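Local coordinates for uncharacterized protein (Porphyromonas gingivalis, PDB 2QSV) that is of unknown function, with a C-terminal part built of two beta-sandwich domains of immunoglobulin-like type, and is only tentatively linked to cysteine-type peptidase activity, at residues A[83-88]-A[94-99]. Sequence-based numbering, arbitrary orientation.
Sequences VLEVTS and KAVDSV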
loop_
_atom_site.group_PDB
_atom_site.type_symbol
_atom_site.label_atom_id
_atom_site.label_comp_id
_atom_site.label_asym_id
_atom_site.label_seq_id
_atom_site.Cartn_x
_atom_site.Cartn_y
_atom_site.Cartn_z
ATOM N N VAL A 83 -5.566 -8.170 -12.069
ATOM C CA VAL A 83 -5.726 -7.726 -13.467
ATOM C C VAL A 83 -7.018 -8.271 -14.097
ATOM O O VAL A 83 -7.227 -9.481 -14.190
ATOM C CB VAL A 83 -4.465 -8.010 -14.338
ATOM C CG1 VAL A 83 -4.596 -7.318 -15.721
ATOM C CG2 VAL A 83 -3.208 -7.506 -13.615
ATOM N N LEU A 84 -7.876 -7.349 -14.522
ATOM C CA LEU A 84 -9.166 -7.711 -15.130
ATOM C C LEU A 84 -9.220 -7.486 -16.639
ATOM O O LEU A 84 -9.072 -6.368 -17.113
ATOM C CB LEU A 84 -10.305 -6.941 -14.458
ATOM C CG LEU A 84 -10.390 -7.185 -12.950
ATOM C CD1 LEU A 84 -11.420 -6.238 -12.379
ATOM C CD2 LEU A 84 -10.702 -8.649 -12.614
ATOM N N GLU A 85 -9.433 -8.570 -17.369
ATOM C CA GLU A 85 -9.568 -8.521 -18.821
ATOM C C GLU A 85 -11.028 -8.710 -19.238
ATOM O O GLU A 85 -11.633 -9.753 -18.998
ATOM C CB GLU A 85 -8.698 -9.575 -19.489
ATOM C CG GLU A 85 -8.874 -9.619 -20.995
ATOM C CD GLU A 85 -8.245 -10.849 -21.595
ATOM O OE1 GLU A 85 -7.059 -10.757 -22.004
ATOM O OE2 GLU A 85 -8.932 -11.913 -21.623
ATOM N N VAL A 86 -11.575 -7.683 -19.865
ATOM C CA VAL A 86 -12.975 -7.673 -20.267
ATOM C C VAL A 86 -13.130 -7.765 -21.794
ATOM O O VAL A 86 -12.498 -6.993 -22.544
ATOM C CB VAL A 86 -13.630 -6.411 -19.715
ATOM C CG1 VAL A 86 -14.742 -5.927 -20.602
ATOM C CG2 VAL A 86 -14.102 -6.685 -18.299
ATOM N N THR A 87 -13.943 -8.723 -22.249
ATOM C CA THR A 87 -14.273 -8.866 -23.672
ATOM C C THR A 87 -15.783 -8.869 -23.897
ATOM O O THR A 87 -16.500 -9.714 -23.358
ATOM C CB THR A 87 -13.639 -10.121 -24.313
ATOM O OG1 THR A 87 -14.351 -11.302 -23.917
ATOM C CG2 THR A 87 -12.184 -10.253 -23.919
ATOM N N SER A 88 -16.243 -7.897 -24.687
ATOM C CA SER A 88 -17.655 -7.740 -25.076
ATOM C C SER A 88 -17.929 -8.537 -26.357
ATOM O O SER A 88 -17.559 -8.086 -27.446
ATOM C CB SER A 88 -17.969 -6.242 -25.288
ATOM O OG SER A 88 -19.042 -6.040 -26.196
ATOM N N LYS A 94 -11.774 -5.731 -26.291
ATOM C CA LYS A 94 -10.978 -5.661 -25.075
ATOM C C LYS A 94 -10.880 -4.313 -24.369
ATOM O O LYS A 94 -10.641 -3.270 -24.972
ATOM C CB LYS A 94 -9.551 -6.126 -25.368
ATOM C CG LYS A 94 -9.412 -7.552 -25.799
ATOM C CD LYS A 94 -9.207 -8.451 -24.615
ATOM C CE LYS A 94 -7.788 -8.826 -24.506
ATOM N NZ LYS A 94 -7.531 -9.943 -25.431
ATOM N N ALA A 95 -11.031 -4.374 -23.055
ATOM C CA ALA A 95 -10.442 -3.404 -22.156
ATOM C C ALA A 95 -9.745 -4.211 -21.046
ATOM O O ALA A 95 -10.221 -5.260 -20.609
ATOM C CB ALA A 95 -11.488 -2.487 -21.593
ATOM N N VAL A 96 -8.580 -3.742 -20.629
ATOM C CA VAL A 96 -7.846 -4.354 -19.519
ATOM C C VAL A 96 -7.691 -3.307 -18.433
ATOM O O VAL A 96 -7.296 -2.159 -18.697
ATOM C CB VAL A 96 -6.444 -4.893 -19.950
ATOM C CG1 VAL A 96 -5.601 -5.289 -18.726
ATOM C CG2 VAL A 96 -6.583 -6.059 -20.900
ATOM N N ASP A 97 -8.027 -3.694 -17.210
ATOM C CA ASP A 97 -7.820 -2.814 -16.071
ATOM C C ASP A 97 -7.381 -3.556 -14.822
ATOM O O ASP A 97 -7.595 -4.756 -14.694
ATOM C CB ASP A 97 -9.052 -1.944 -15.816
ATOM C CG ASP A 97 -8.797 -0.479 -16.177
ATOM O OD1 ASP A 97 -7.973 0.159 -15.446
ATOM O OD2 ASP A 97 -9.390 0.019 -17.187
ATOM N N SER A 98 -6.717 -2.836 -13.930
ATOM C CA SER A 98 -6.259 -3.435 -12.703
ATOM C C SER A 98 -6.713 -2.690 -11.440
ATOM O O SER A 98 -6.926 -1.483 -11.439
ATOM C CB SER A 98 -4.750 -3.625 -12.728
ATOM O OG SER A 98 -4.135 -2.376 -12.739
ATOM N N VAL A 99 -6.905 -3.459 -10.384
ATOM C CA VAL A 99 -7.165 -2.937 -9.057
ATOM C C VAL A 99 -5.919 -3.262 -8.246
ATOM O O VAL A 99 -5.466 -4.413 -8.248
ATOM C CB VAL A 99 -8.436 -3.625 -8.452
ATOM C CG1 VAL A 99 -8.599 -3.321 -6.951
ATOM C CG2 VAL A 99 -9.687 -3.148 -9.223
#
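L84 and V86 pair with D97 and A95 in an antiparallel beta hairpin, formed by strands 76-87 and 94-105 at one end of the N-terminal immunoglobulin-like domain. Four backbone hydrogen bonds hold the two hydrogen-bonded pairs: L84 N to D97 O (2.6 Å) and D97 N to L84 O (2.9 Å), then V86 N to A95 O (2.9 Å) and A95 N to V86 O (3.0 Å). Between and beyond them, CA-H...O contacts bring V96 CA to L84 O and K94 CA to V86 O. On one face of the sheet stand V83, E85, T87, K94, V96 and S98. Here V83 holds CG1 anti to its backbone N (chi1 -171°), which sets that methyl against V96 CG1 at 3.8 Å. K94 bends at three successive torsions, so that its end leans toward T87 and E85. Its CD rests on the methyl of T87, CD to CG2 3.5 Å, while its CE and NZ reach diagonally to the extended E85, whose OE1 forms a rather long salt bridge with NZ (3.6 Å). The opposite face carries L84 and V86, buried against L3 of strand 3-5 in the other sheet of the sandwich, with A95 and the exposed D97 beside them. Across from the hairpin partner, V83, E85 and T87 bond through their backbones to strand 35-41, so strand 76-87 is an inner strand of its sheet. The chemistry is thus two-sided: L84 and V86 of the inner strand pack into the sandwich interior, whereas the long E85-K94 pair lies at the surface, where solvent would probably screen its charges; the four backbone bonds fix the register whatever that pair contributes.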